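Local coordinates for Lmo2184 protein (PDB 5JOQ) that probably binds heme outside the cell membrane as the lipid-anchored substrate-binding component of an ABC transporter for iron uptake, at residues T40-T45 and P59-K64; I47-D52 and P66-D71; P81-I86 and S106-A111; I171-P176 and A227-P232; P221-R226 and R259-D264. All coordinates share one frame; numbering follows the deposited sequence. Where two conformers were deposited one is given.

Contact 1. Residues T40-T45 and P59-K64; sequences TTVAIT and PSSSKK
Pro59 fits its ring against the turn that leads from Thr40 and Thr41 into helix 42-50, in the N-terminal part of a periplasmic-binding-protein fold of the solute-binding protein 8 family. The tight part lies here. The ring's CB sits 3.5 Å from Thr40 O, its CG rests 3.8 Å from Thr41 C, and its CD lies 3.4 Å from Thr45 OG1, one turn into the helix. A proline suits this place because it offers a compact, rigid block of carbons to a surface made largely of backbone. The helix start beneath it is well tied. Thr41 is the N-cap, its OG1 accepting from Ile44 N in a nearly straight bond (166°), while its carbonyl oxygen takes both Thr45 N and Thr45 OG1, the hydroxyl arriving from above the carbonyl plane. Threonine suits both positions: Thr41 caps the first turn, and Thr45 turns its hydroxyl back to Thr41 O while its methyl packs on Tyr69. Thr40 is held from behind, its OG1 bonded to Leu95 O of strand 93-97.

Toward solvent the packing thins. Lys63 brings only its CB within 4.2 Å of Val42 CG2 before its chain runs away from the helix, as suits a lysine on an exposed loop. Ser61 shapes this loop as an ST turn, its OG accepting from Lys63 N at 2.9 Å. Val42 has CG1 anti to the backbone N (chi1 172°), which swings the other methyl beside that nitrogen and across to the loop, where CG2 lies 3.6 Å from Ser61 OG.

Contact 2. Residues I47-D52 and P66-D71; sequences IMDKLD and PKRYAD
Asp52 and Arg68 form the salt bridge of this contact: Arg68 NH1 donates to Asp52 OD1 at 2.9 Å, meeting the anti lone pair, the one facing away from the other carboxylate oxygen. The oxygen lies close to the guanidinium plane, and the two flat groups are turned 55° apart. The direct bond uses NH1 alone; NH2 reaches the same OD1 through water 3, which accepts from the arginine and donates to the aspartate. Water 2 accepts from Arg68 NH1 and donates to Asp49 OD1, and water 1 joins that oxygen to Arg68 N. Asp49 OD1 also lies 3.2 Å from Arg68 CD. A long arginine suits the place, bonding Asp52 directly and Asp49 through water; its positive charge would probably favour their ionised forms.

Asp52 follows the helix in a Schellman motif with positive phi (60°), and its CG, anti to the backbone N, carries the carboxylate across to the arginine. The Pro66 ring packs along the stem of Asp49, with Pro66 CG 3.7 Å from Asp49 CB, the two side chains sliding past each other in opposite directions. Further inward, Tyr69 CZ lies 4.3 Å from Met48 CB, and Arg68 CG sits over the centre of one ring face, 3.5 Å above it. The tyrosine combines a broad apolar ring with a hydroxyl that bonds to Leu53 O. Beyond, Met48 of helix 42-50 and Leu51 just after it pack on Leu133 of helix 123-136, and Leu51 also touches Ala143 of helix 140-161.

Contact 3. Residues P81-I86 and S106-A111; sequences PDLEII and SGFEGA
Gly107 meets Leu83 through its backbone: Leu83 CD1 lies 3.6 Å from Gly107 O and almost as near to its carbonyl carbon. Glycine, with no side chain, lets the leucine methyl settle directly on the helix backbone.

Phe108 carries most of the remaining contact. With CG anti to the carbonyl carbon (chi1 -68°), its ring swings toward helix 83-88, although its CB does not point there. Leu83 sends its second methyl, CD2, to 3.5 Å from Phe108 CE1, which divides the leucine fork between backbone and ring. The two side chains cross at about a right angle. Pro81 CG approaches Phe108 CZ at 4.2 Å, and Ile86 CD1 lies 4.4 Å from Phe108 CE1. A large ring suits this place because three aliphatic side chains converge on it.

Asp82 starts the opposing helix as its N-cap, OD1 accepting from Ile85 N at 2.9 Å. The contact is helix-helix packing, 83-88 on 101-110, beside the parallel sheet of strands 37-39, 93-97 and 115-118 in the N-terminal part of the binding-protein fold. Val94 of strand 93-97 touches both Ile86 and Phe108; Leu113, leading to strand 115-118, also packs on both.

Contact 4. Residues I171-P176 and A227-P232; sequences ILMGVP and AAHGMP
Leu172 and Ala227 lie near the end of the parallel pairing of strands 168-173 and 223-227, within the mixed sheet of the C-terminal part of this binding-protein fold. Leu172 O accepts from Ala227 N at 2.9 Å, with the donor in the carbonyl plane.

Met173 forms the bridge with Ala227, its CA 3.3 Å from Ala227 O in a CA-H...O contact. Its CG is anti to the backbone N (chi1 179°), which carries the sulfur out to His229. There SD meets the ring edge 3.6 Å from His229 CD2, a Met-aromatic contact 87° off the ring normal. Flexible and apolar, methionine suits this buried place, where Met238 of the second subunit also packs on it.

Gly174 closes the ladder, its N donating to Ala227 O at 3.0 Å. Its backbone angles (phi 137°) are ones that glycine adopts readily. Ala228, small enough to lie close, has its CB 3.8 Å from Gly174 O; from it a type II turn runs to Met231, with Gly230 at the positive-phi position.

Val175 follows, flanked by Phe239 of helix 233-245. Met231 bends its chain at chi2 and chi3, and its CE reaches Val175 CG1 at 3.9 Å.

Contact 5. Residues P221-R226 and R259-D264; sequences PDIILR and RVYDLD. With CIT (citric acid), chain B.
Arg226 and Asp262 meet edge to edge, guanidinium and carboxylate planes 21° apart. The arginine grips side-on: NE donates to Asp262 OD1 at 2.9 Å and NH2 to OD2 at 3.0 Å, both on the syn side though some 30° out of the carboxylate plane. A bend at chi3 (-62°) turns the guanidinium across toward the neighbouring strand, where Val260 CG1 sits 3.3 Å above the centre of one face. Asp240 of helix 233-245 forms a second salt bridge with NH2, and Phe243 a cation-pi contact, so this buried charge is well matched.

The backbones run parallel: strand 260-262 borders the C-terminal sheet, with 223-226 between it and strand 168-173. Four bonds join them, among them Ile224 N to Arg259 O and Leu263 N to Arg226 O. Their parallel bridge points Ile224 and Val260 the same way, side by side. Both are beta-branched, which suits a strand.

On the other face Ile223 CG2 lies at the tyrosine ring edge, 3.9 Å from Tyr261 CD1, while Leu225 CD2 reaches Tyr261 CB. At the strand entrance Arg259 has two deposited conformers; in the one described its guanidinium covers Ile223 CG1 and its edge meets a citrate, probably from the crystallisation liquor, a less certain contact.

From the N terminus, contact 1 closes the first loop, bringing the start of helix 42-50 to the segment after strand 57-58. Contact 2 crosses it, tying the end of the same helix further along that segment, and Thr45 packs on Pro66 and Tyr69 where the two meet. Contact 3 follows in series and joins two helices beside strand 93-97; Thr40 touches Pro81, linking it to contact 1. Contacts 4 and 5 come later and cross each other: strand 223-227 pairs with 168-173 in contact 4 and with 260-262 in contact 5. Both belong to one sheet; the centres of contacts 2 and 5 lie about 34 Å apart, on opposite sides of the chain's centre.

Contact 1. Residues T40-T45 and P59-K64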
# COMPACT_ATOMS: atom_id res chain seq x y z
N THR A 40 -0.82 18.09 -13.71
CA THR A 40 -0.08 16.97 -13.14
C THR A 40 -0.78 16.28 -11.97
O THR A 40 -0.19 15.36 -11.38
CB THR A 40 1.32 17.39 -12.66
OG1 THR A 40 1.17 18.29 -11.57
CG2 THR A 40 2.10 18.09 -13.78
N THR A 41 -2.01 16.66 -11.62
CA THR A 41 -2.73 15.92 -10.59
C THR A 41 -4.18 15.72 -11.00
O THR A 41 -4.74 16.46 -11.82
CB THR A 41 -2.70 16.62 -9.23
OG1 THR A 41 -3.68 17.67 -9.22
CG2 THR A 41 -1.32 17.22 -8.94
N VAL A 42 -4.80 14.71 -10.37
CA VAL A 42 -6.22 14.42 -10.63
C VAL A 42 -7.08 15.63 -10.27
O VAL A 42 -7.95 16.05 -11.05
CB VAL A 42 -6.66 13.17 -9.86
CG1 VAL A 42 -8.18 13.01 -9.98
CG2 VAL A 42 -5.95 11.91 -10.38
N ALA A 43 -6.86 16.20 -9.08
CA ALA A 43 -7.65 17.36 -8.64
C ALA A 43 -7.59 18.51 -9.65
O ALA A 43 -8.61 19.15 -9.93
CB ALA A 43 -7.18 17.84 -7.27
N ILE A 44 -6.39 18.82 -10.16
CA ILE A 44 -6.30 19.94 -11.12
C ILE A 44 -7.01 19.58 -12.41
O ILE A 44 -7.68 20.43 -13.02
CB ILE A 44 -4.82 20.32 -11.37
CG1 ILE A 44 -4.22 20.96 -10.10
CG2 ILE A 44 -4.68 21.27 -12.59
CD1 ILE A 44 -2.68 20.93 -10.11
N THR A 45 -6.88 18.32 -12.85
CA THR A 45 -7.53 17.89 -14.09
C THR A 45 -9.04 18.07 -14.01
O THR A 45 -9.68 18.48 -14.99
CB THR A 45 -7.19 16.42 -14.39
OG1 THR A 45 -5.77 16.24 -14.52
CG2 THR A 45 -7.82 16.01 -15.70
N PRO A 59 -2.05 13.60 -15.63
CA PRO A 59 -1.17 12.70 -14.86
C PRO A 59 -1.45 11.23 -15.17
O PRO A 59 -2.51 10.92 -15.68
CB PRO A 59 -1.59 12.95 -13.42
CG PRO A 59 -3.04 13.13 -13.52
CD PRO A 59 -3.17 14.05 -14.68
N SER A 60 -0.51 10.36 -14.83
CA SER A 60 -0.70 8.93 -15.00
C SER A 60 -1.30 8.53 -13.67
O SER A 60 -0.71 8.74 -12.63
CB SER A 60 0.61 8.20 -15.20
OG SER A 60 1.33 8.72 -16.29
N SER A 61 -2.50 7.99 -13.70
CA SER A 61 -3.15 7.60 -12.47
C SER A 61 -4.13 6.47 -12.66
O SER A 61 -4.70 6.33 -13.71
CB SER A 61 -3.88 8.83 -11.90
OG SER A 61 -4.88 8.52 -10.97
N SER A 62 -4.37 5.70 -11.61
CA SER A 62 -5.41 4.68 -11.70
C SER A 62 -6.79 5.25 -11.45
O SER A 62 -7.77 4.54 -11.66
CB SER A 62 -5.14 3.56 -10.69
OG SER A 62 -5.11 4.12 -9.38
N LYS A 63 -6.90 6.50 -11.01
CA LYS A 63 -8.20 7.10 -10.75
C LYS A 63 -8.85 7.54 -12.05
O LYS A 63 -8.18 7.91 -13.01
CB LYS A 63 -8.06 8.30 -9.81
CG LYS A 63 -7.46 7.95 -8.44
CD LYS A 63 -7.47 9.14 -7.50
CE LYS A 63 -6.80 8.79 -6.16
NZ LYS A 63 -7.60 7.86 -5.30
N LYS A 64 -10.18 7.47 -12.07
CA LYS A 64 -10.96 7.92 -13.21
C LYS A 64 -10.78 9.43 -13.42
O LYS A 64 -10.82 10.21 -12.46
CB LYS A 64 -12.44 7.56 -12.99
CG LYS A 64 -13.44 8.26 -13.91
CD LYS A 64 -13.27 7.83 -15.36
CE LYS A 64 -14.13 8.71 -16.28
NZ LYS A 64 -13.87 8.42 -17.73

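Contact 2. Residues I47-D52 and P66-D71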
# COMPACT_ATOMS: atom_id res chain seq x y z
N ILE A 47 -10.58 20.31 -12.15
CA ILE A 47 -10.85 21.75 -12.25
C ILE A 47 -10.79 22.20 -13.70
O ILE A 47 -11.63 22.98 -14.16
CB ILE A 47 -9.87 22.53 -11.35
CG1 ILE A 47 -10.31 22.38 -9.87
CG2 ILE A 47 -9.85 24.03 -11.76
CD1 ILE A 47 -9.22 22.77 -8.86
N MET A 48 -9.80 21.72 -14.46
CA MET A 48 -9.69 22.10 -15.87
C MET A 48 -10.95 21.69 -16.65
O MET A 48 -11.41 22.42 -17.55
CB MET A 48 -8.44 21.45 -16.47
CG MET A 48 -7.13 21.91 -15.88
SD MET A 48 -6.76 23.57 -16.47
CE MET A 48 -7.01 24.40 -15.00
N ASP A 49 -11.52 20.54 -16.31
CA ASP A 49 -12.76 20.12 -16.96
C ASP A 49 -13.90 21.09 -16.66
O ASP A 49 -14.68 21.43 -17.55
CB ASP A 49 -13.11 18.70 -16.51
CG ASP A 49 -14.46 18.22 -17.08
OD1 ASP A 49 -14.61 18.22 -18.32
OD2 ASP A 49 -15.34 17.84 -16.28
N LYS A 50 -14.05 21.50 -15.39
CA LYS A 50 -15.12 22.44 -15.04
C LYS A 50 -14.89 23.79 -15.68
O LYS A 50 -15.85 24.52 -15.93
CB LYS A 50 -15.21 22.61 -13.52
CG LYS A 50 -15.63 21.32 -12.77
CD LYS A 50 -17.05 20.90 -13.06
CE LYS A 50 -17.38 19.63 -12.21
NZ LYS A 50 -18.51 18.85 -12.77
N LEU A 51 -13.62 24.15 -15.95
CA LEU A 51 -13.31 25.39 -16.64
C LEU A 51 -13.39 25.28 -18.15
O LEU A 51 -13.15 26.28 -18.86
CB LEU A 51 -11.91 25.88 -16.24
CG LEU A 51 -11.76 26.27 -14.75
CD1 LEU A 51 -10.39 26.89 -14.50
CD2 LEU A 51 -12.88 27.22 -14.25
N ASP A 52 -13.69 24.09 -18.68
CA ASP A 52 -13.85 23.89 -20.12
C ASP A 52 -12.56 24.23 -20.87
O ASP A 52 -12.57 24.91 -21.90
CB ASP A 52 -15.03 24.70 -20.65
CG ASP A 52 -15.41 24.36 -22.10
OD1 ASP A 52 -15.00 23.30 -22.63
OD2 ASP A 52 -16.14 25.16 -22.71
N PRO A 66 -11.86 12.96 -15.99
CA PRO A 66 -12.95 13.39 -16.87
C PRO A 66 -12.78 12.82 -18.27
O PRO A 66 -11.67 12.75 -18.81
CB PRO A 66 -12.84 14.92 -16.85
CG PRO A 66 -12.18 15.24 -15.49
CD PRO A 66 -11.19 14.08 -15.31
N LYS A 67 -13.92 12.42 -18.86
CA LYS A 67 -13.91 11.72 -20.14
C LYS A 67 -13.33 12.55 -21.27
O LYS A 67 -12.77 12.00 -22.22
CB LYS A 67 -15.33 11.28 -20.50
CG LYS A 67 -15.88 10.23 -19.54
CD LYS A 67 -17.38 9.99 -19.75
CE LYS A 67 -17.94 9.04 -18.69
NZ LYS A 67 -17.24 7.72 -18.73
N ARG A 68 -13.45 13.88 -21.21
CA ARG A 68 -12.95 14.66 -22.33
C ARG A 68 -11.44 14.48 -22.53
O ARG A 68 -10.95 14.76 -23.62
CB ARG A 68 -13.29 16.14 -22.15
CG ARG A 68 -12.61 16.79 -20.98
CD ARG A 68 -12.86 18.34 -20.99
NE ARG A 68 -12.27 18.99 -22.17
CZ ARG A 68 -12.63 20.19 -22.62
NH1 ARG A 68 -13.58 20.88 -21.99
NH2 ARG A 68 -12.04 20.71 -23.70
N TYR A 69 -10.70 14.03 -21.52
CA TYR A 69 -9.26 13.89 -21.65
C TYR A 69 -8.84 12.44 -21.91
O TYR A 69 -7.67 12.08 -21.69
CB TYR A 69 -8.57 14.44 -20.39
CG TYR A 69 -8.99 15.86 -20.03
CD1 TYR A 69 -8.87 16.90 -20.96
CD2 TYR A 69 -9.48 16.16 -18.76
CE1 TYR A 69 -9.25 18.19 -20.64
CE2 TYR A 69 -9.86 17.47 -18.42
CZ TYR A 69 -9.73 18.48 -19.36
OH TYR A 69 -10.09 19.75 -19.02
N ALA A 70 -9.77 11.61 -22.36
CA ALA A 70 -9.50 10.19 -22.57
C ALA A 70 -8.25 9.94 -23.40
O ALA A 70 -7.53 8.96 -23.18
CB ALA A 70 -10.70 9.53 -23.24
N ASP A 71 -7.98 10.80 -24.38
CA ASP A 71 -6.90 10.57 -25.32
C ASP A 71 -5.71 11.49 -25.09
O ASP A 71 -4.82 11.56 -25.95
CB ASP A 71 -7.43 10.71 -26.75
CG ASP A 71 -8.46 9.62 -27.09
OD1 ASP A 71 -8.22 8.45 -26.75
OD2 ASP A 71 -9.50 9.94 -27.68
O HOH W 1 -15.30 15.29 -19.46
O HOH W 2 -15.22 20.31 -20.08
O HOH W 3 -12.83 23.36 -24.64

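Contact 3. Residues P81-I86 and S106-A111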
# COMPACT_ATOMS: atom_id res chain seq x y z
N PRO A 81 6.47 14.10 -11.84
CA PRO A 81 6.08 13.95 -13.24
C PRO A 81 7.30 13.68 -14.11
O PRO A 81 8.43 14.00 -13.74
CB PRO A 81 5.43 15.29 -13.59
CG PRO A 81 4.90 15.81 -12.22
CD PRO A 81 6.02 15.39 -11.28
N ASP A 82 7.05 13.09 -15.29
CA ASP A 82 8.10 12.73 -16.25
C ASP A 82 8.48 13.94 -17.09
O ASP A 82 7.78 14.30 -18.04
CB ASP A 82 7.62 11.58 -17.13
CG ASP A 82 8.71 11.05 -18.09
OD1 ASP A 82 9.38 11.85 -18.79
OD2 ASP A 82 8.90 9.82 -18.13
N LEU A 83 9.61 14.58 -16.76
CA LEU A 83 9.97 15.83 -17.41
C LEU A 83 10.25 15.65 -18.90
O LEU A 83 10.03 16.58 -19.69
CB LEU A 83 11.19 16.43 -16.72
CG LEU A 83 10.96 16.68 -15.23
CD1 LEU A 83 12.21 17.29 -14.61
CD2 LEU A 83 9.77 17.58 -15.01
N GLU A 84 10.75 14.48 -19.30
CA GLU A 84 11.06 14.30 -20.72
C GLU A 84 9.79 14.24 -21.55
O GLU A 84 9.72 14.87 -22.62
CB GLU A 84 11.92 13.06 -20.91
CG GLU A 84 13.26 13.19 -20.20
CD GLU A 84 14.22 12.06 -20.54
OE1 GLU A 84 13.96 11.34 -21.53
OE2 GLU A 84 15.24 11.91 -19.82
N ILE A 85 8.75 13.55 -21.07
CA ILE A 85 7.46 13.59 -21.77
C ILE A 85 6.94 15.02 -21.82
O ILE A 85 6.54 15.52 -22.88
CB ILE A 85 6.45 12.64 -21.09
CG1 ILE A 85 6.88 11.18 -21.23
CG2 ILE A 85 5.07 12.81 -21.71
CD1 ILE A 85 5.94 10.20 -20.54
N ILE A 86 6.93 15.71 -20.68
CA ILE A 86 6.34 17.05 -20.64
C ILE A 86 7.08 17.99 -21.58
O ILE A 86 6.46 18.77 -22.31
CB ILE A 86 6.30 17.58 -19.20
CG1 ILE A 86 5.43 16.66 -18.35
CG2 ILE A 86 5.71 18.98 -19.17
CD1 ILE A 86 5.32 17.08 -16.89
N SER A 106 12.71 22.67 -8.91
CA SER A 106 14.02 22.67 -9.59
C SER A 106 13.97 21.91 -10.90
O SER A 106 14.55 22.34 -11.90
CB SER A 106 15.08 22.05 -8.69
OG SER A 106 15.19 22.75 -7.47
N GLY A 107 13.34 20.73 -10.90
CA GLY A 107 13.26 19.94 -12.13
C GLY A 107 12.60 20.70 -13.26
O GLY A 107 13.11 20.73 -14.39
N PHE A 108 11.43 21.29 -13.00
CA PHE A 108 10.77 22.12 -14.01
C PHE A 108 11.68 23.24 -14.51
O PHE A 108 11.83 23.45 -15.72
CB PHE A 108 9.46 22.70 -13.44
CG PHE A 108 8.38 21.67 -13.19
CD1 PHE A 108 8.19 20.61 -14.08
CD2 PHE A 108 7.54 21.76 -12.09
CE1 PHE A 108 7.19 19.65 -13.86
CE2 PHE A 108 6.52 20.81 -11.86
CZ PHE A 108 6.37 19.75 -12.74
N GLU A 109 12.28 24.01 -13.59
CA GLU A 109 13.18 25.09 -14.00
C GLU A 109 14.32 24.56 -14.85
O GLU A 109 14.66 25.14 -15.89
CB GLU A 109 13.75 25.80 -12.77
CG GLU A 109 12.74 26.70 -12.07
CD GLU A 109 13.27 27.26 -10.75
OE1 GLU A 109 14.22 26.68 -10.17
OE2 GLU A 109 12.72 28.28 -10.29
N GLY A 110 14.93 23.45 -14.42
CA GLY A 110 16.00 22.86 -15.19
C GLY A 110 15.57 22.47 -16.59
O GLY A 110 16.35 22.57 -17.53
N ALA A 111 14.32 22.03 -16.74
CA ALA A 111 13.81 21.63 -18.05
C ALA A 111 13.23 22.80 -18.84
O ALA A 111 12.68 22.59 -19.92
CB ALA A 111 12.75 20.54 -17.89

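Contact 4. Residues I171-P176 and A227-P232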
# COMPACT_ATOMS: atom_id res chain seq x y z
N ILE A 171 -6.46 15.44 14.91
CA ILE A 171 -6.32 14.92 13.56
C ILE A 171 -4.92 14.30 13.38
O ILE A 171 -3.92 14.96 13.57
CB ILE A 171 -6.51 16.01 12.49
CG1 ILE A 171 -7.77 16.82 12.71
CG2 ILE A 171 -6.55 15.41 11.10
CD1 ILE A 171 -7.78 18.11 11.94
N LEU A 172 -4.87 13.04 12.98
CA LEU A 172 -3.59 12.34 12.82
C LEU A 172 -3.44 11.94 11.36
O LEU A 172 -4.42 11.50 10.74
CB LEU A 172 -3.52 11.08 13.71
CG LEU A 172 -3.67 11.30 15.22
CD1 LEU A 172 -3.69 9.94 15.95
CD2 LEU A 172 -2.55 12.20 15.74
N MET A 173 -2.24 12.08 10.80
CA MET A 173 -1.94 11.63 9.45
C MET A 173 -0.74 10.70 9.52
O MET A 173 0.29 11.08 10.06
CB MET A 173 -1.60 12.84 8.53
CG MET A 173 -1.26 12.44 7.15
SD MET A 173 -0.75 13.82 6.09
CE MET A 173 0.86 14.32 6.72
N GLY A 174 -0.85 9.50 8.95
CA GLY A 174 0.34 8.66 8.88
C GLY A 174 0.06 7.21 9.22
O GLY A 174 -1.07 6.73 9.00
N VAL A 175 1.05 6.51 9.78
CA VAL A 175 0.97 5.09 10.10
C VAL A 175 1.49 4.89 11.52
O VAL A 175 2.16 5.76 12.10
CB VAL A 175 1.78 4.23 9.09
CG1 VAL A 175 1.32 4.53 7.66
CG2 VAL A 175 3.25 4.49 9.21
N PRO A 176 1.20 3.72 12.12
CA PRO A 176 1.57 3.49 13.52
C PRO A 176 3.03 3.84 13.78
O PRO A 176 3.90 3.56 12.96
CB PRO A 176 1.31 1.99 13.71
CG PRO A 176 0.22 1.69 12.74
CD PRO A 176 0.50 2.56 11.54
N ALA A 227 -5.95 9.78 8.98
CA ALA A 227 -5.85 9.71 7.52
C ALA A 227 -4.56 8.99 7.15
O ALA A 227 -3.48 9.37 7.61
CB ALA A 227 -5.85 11.12 6.89
N ALA A 228 -4.67 7.96 6.31
CA ALA A 228 -3.50 7.29 5.74
C ALA A 228 -3.64 7.41 4.23
O ALA A 228 -4.11 6.49 3.57
CB ALA A 228 -3.41 5.84 6.20
N HIS A 229 -3.27 8.58 3.69
CA HIS A 229 -3.55 8.89 2.30
C HIS A 229 -2.89 7.86 1.37
O HIS A 229 -1.70 7.58 1.49
CB HIS A 229 -3.02 10.29 1.99
CG HIS A 229 -3.62 11.35 2.87
ND1 HIS A 229 -4.97 11.64 2.87
CD2 HIS A 229 -3.06 12.20 3.78
CE1 HIS A 229 -5.22 12.62 3.73
NE2 HIS A 229 -4.07 12.99 4.29
N GLY A 230 -3.68 7.31 0.43
CA GLY A 230 -3.19 6.32 -0.51
C GLY A 230 -3.15 4.89 -0.00
O GLY A 230 -2.86 3.98 -0.78
N MET A 231 -3.42 4.66 1.24
CA MET A 231 -3.20 3.32 1.79
C MET A 231 -4.46 2.46 1.63
O MET A 231 -5.57 2.96 1.87
CB MET A 231 -2.82 3.44 3.27
CG MET A 231 -2.31 2.20 3.91
SD MET A 231 -0.63 1.77 3.33
CE MET A 231 0.34 2.88 4.32
N PRO A 232 -4.34 1.18 1.25
CA PRO A 232 -5.55 0.35 1.12
C PRO A 232 -6.29 0.26 2.45
O PRO A 232 -5.68 0.21 3.52
CB PRO A 232 -5.00 -1.03 0.70
CG PRO A 232 -3.64 -0.75 0.09
CD PRO A 232 -3.11 0.43 0.93

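Contact 5. Residues P221-R226 and R259-D264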
# COMPACT_ATOMS: atom_id res chain seq x y z
N PRO A 221 -8.96 14.96 23.38
CA PRO A 221 -9.92 15.31 22.32
C PRO A 221 -11.19 14.48 22.45
O PRO A 221 -11.16 13.30 22.81
CB PRO A 221 -9.17 14.99 21.01
CG PRO A 221 -8.13 13.91 21.44
CD PRO A 221 -7.69 14.41 22.83
N ASP A 222 -12.33 15.11 22.15
CA ASP A 222 -13.58 14.35 22.07
C ASP A 222 -13.51 13.29 20.98
O ASP A 222 -14.02 12.17 21.14
CB ASP A 222 -14.73 15.31 21.77
CG ASP A 222 -15.03 16.25 22.92
OD1 ASP A 222 -14.98 15.79 24.06
OD2 ASP A 222 -15.29 17.45 22.66
N ILE A 223 -12.90 13.63 19.86
CA ILE A 223 -12.89 12.81 18.65
C ILE A 223 -11.47 12.73 18.12
O ILE A 223 -10.75 13.73 18.12
CB ILE A 223 -13.80 13.41 17.57
CG1 ILE A 223 -15.26 13.40 18.02
CG2 ILE A 223 -13.62 12.69 16.21
CD1 ILE A 223 -16.18 14.33 17.14
N ILE A 224 -11.07 11.54 17.62
CA ILE A 224 -9.81 11.42 16.88
C ILE A 224 -10.14 11.02 15.45
O ILE A 224 -10.95 10.11 15.24
CB ILE A 224 -8.85 10.42 17.53
CG1 ILE A 224 -8.51 10.86 18.98
CG2 ILE A 224 -7.57 10.25 16.64
CD1 ILE A 224 -7.74 9.77 19.78
N LEU A 225 -9.56 11.74 14.48
CA LEU A 225 -9.66 11.44 13.06
C LEU A 225 -8.29 11.01 12.57
O LEU A 225 -7.28 11.59 12.97
CB LEU A 225 -10.11 12.67 12.24
CG LEU A 225 -11.40 13.37 12.67
CD1 LEU A 225 -11.70 14.55 11.72
CD2 LEU A 225 -12.58 12.37 12.72
N ARG A 226 -8.25 9.98 11.69
CA ARG A 226 -6.99 9.48 11.15
C ARG A 226 -7.06 9.44 9.63
O ARG A 226 -8.10 9.11 9.06
CB ARG A 226 -6.66 8.05 11.68
CG ARG A 226 -6.47 7.98 13.22
CD ARG A 226 -6.12 6.49 13.66
NE ARG A 226 -7.22 5.57 13.31
CZ ARG A 226 -7.66 4.60 14.10
NH1 ARG A 226 -7.09 4.43 15.29
NH2 ARG A 226 -8.68 3.83 13.73
N ARG A 259 -14.79 6.87 19.63
CA ARG A 259 -14.89 8.10 18.85
C ARG A 259 -13.62 8.32 18.03
O ARG A 259 -13.09 9.44 17.96
CB ARG A 259 -15.16 9.28 19.79
CG ARG A 259 -16.39 9.08 20.74
CD ARG A 259 -16.84 10.39 21.44
NE ARG A 259 -17.43 11.35 20.50
CZ ARG A 259 -17.88 12.56 20.82
NH1 ARG A 259 -17.81 12.98 22.07
NH2 ARG A 259 -18.41 13.36 19.89
N VAL A 260 -13.11 7.26 17.40
CA VAL A 260 -11.96 7.34 16.53
C VAL A 260 -12.42 6.92 15.14
O VAL A 260 -13.02 5.85 14.98
CB VAL A 260 -10.81 6.42 17.01
CG1 VAL A 260 -9.56 6.61 16.11
CG2 VAL A 260 -10.50 6.67 18.50
N TYR A 261 -12.17 7.77 14.13
CA TYR A 261 -12.64 7.51 12.78
C TYR A 261 -11.45 7.48 11.83
O TYR A 261 -10.57 8.33 11.91
CB TYR A 261 -13.62 8.61 12.31
CG TYR A 261 -14.82 8.71 13.20
CD1 TYR A 261 -14.82 9.54 14.30
CD2 TYR A 261 -15.96 7.95 12.93
CE1 TYR A 261 -15.94 9.63 15.15
CE2 TYR A 261 -17.11 8.04 13.78
CZ TYR A 261 -17.07 8.86 14.90
OH TYR A 261 -18.16 8.96 15.75
N ASP A 262 -11.49 6.57 10.88
CA ASP A 262 -10.56 6.59 9.75
C ASP A 262 -11.21 7.33 8.60
O ASP A 262 -12.32 6.98 8.18
CB ASP A 262 -10.21 5.16 9.34
CG ASP A 262 -9.36 4.50 10.38
OD1 ASP A 262 -8.28 5.07 10.64
OD2 ASP A 262 -9.79 3.48 10.95
N LEU A 263 -10.55 8.36 8.11
CA LEU A 263 -11.12 9.16 7.04
C LEU A 263 -10.97 8.41 5.73
O LEU A 263 -9.86 7.99 5.38
CB LEU A 263 -10.42 10.52 6.97
CG LEU A 263 -10.58 11.41 8.20
CD1 LEU A 263 -9.77 12.70 7.98
CD2 LEU A 263 -12.08 11.78 8.45
N ASP A 264 -12.07 8.25 5.00
CA ASP A 264 -11.99 7.51 3.74
C ASP A 264 -10.93 8.14 2.85
O ASP A 264 -11.08 9.26 2.40
CB ASP A 264 -13.33 7.52 3.02
CG ASP A 264 -13.30 6.73 1.72
OD1 ASP A 264 -12.22 6.22 1.32
OD2 ASP A 264 -14.37 6.63 1.09
C1 CIT B . -18.87 16.19 21.91
O1 CIT B . -19.19 15.51 20.90
O2 CIT B . -18.31 15.60 22.85
C2 CIT B . -19.16 17.68 21.95
C3 CIT B . -19.41 18.22 23.36
O7 CIT B . -18.11 18.60 23.90
C4 CIT B . -20.30 19.47 23.33
C5 CIT B . -20.52 20.05 24.72
O3 CIT B . -21.28 19.49 25.54
O4 CIT B . -19.94 21.11 25.07
C6 CIT B . -20.08 17.15 24.23
O5 CIT B . -21.28 16.87 24.05
O6 CIT B . -19.44 16.51 25.10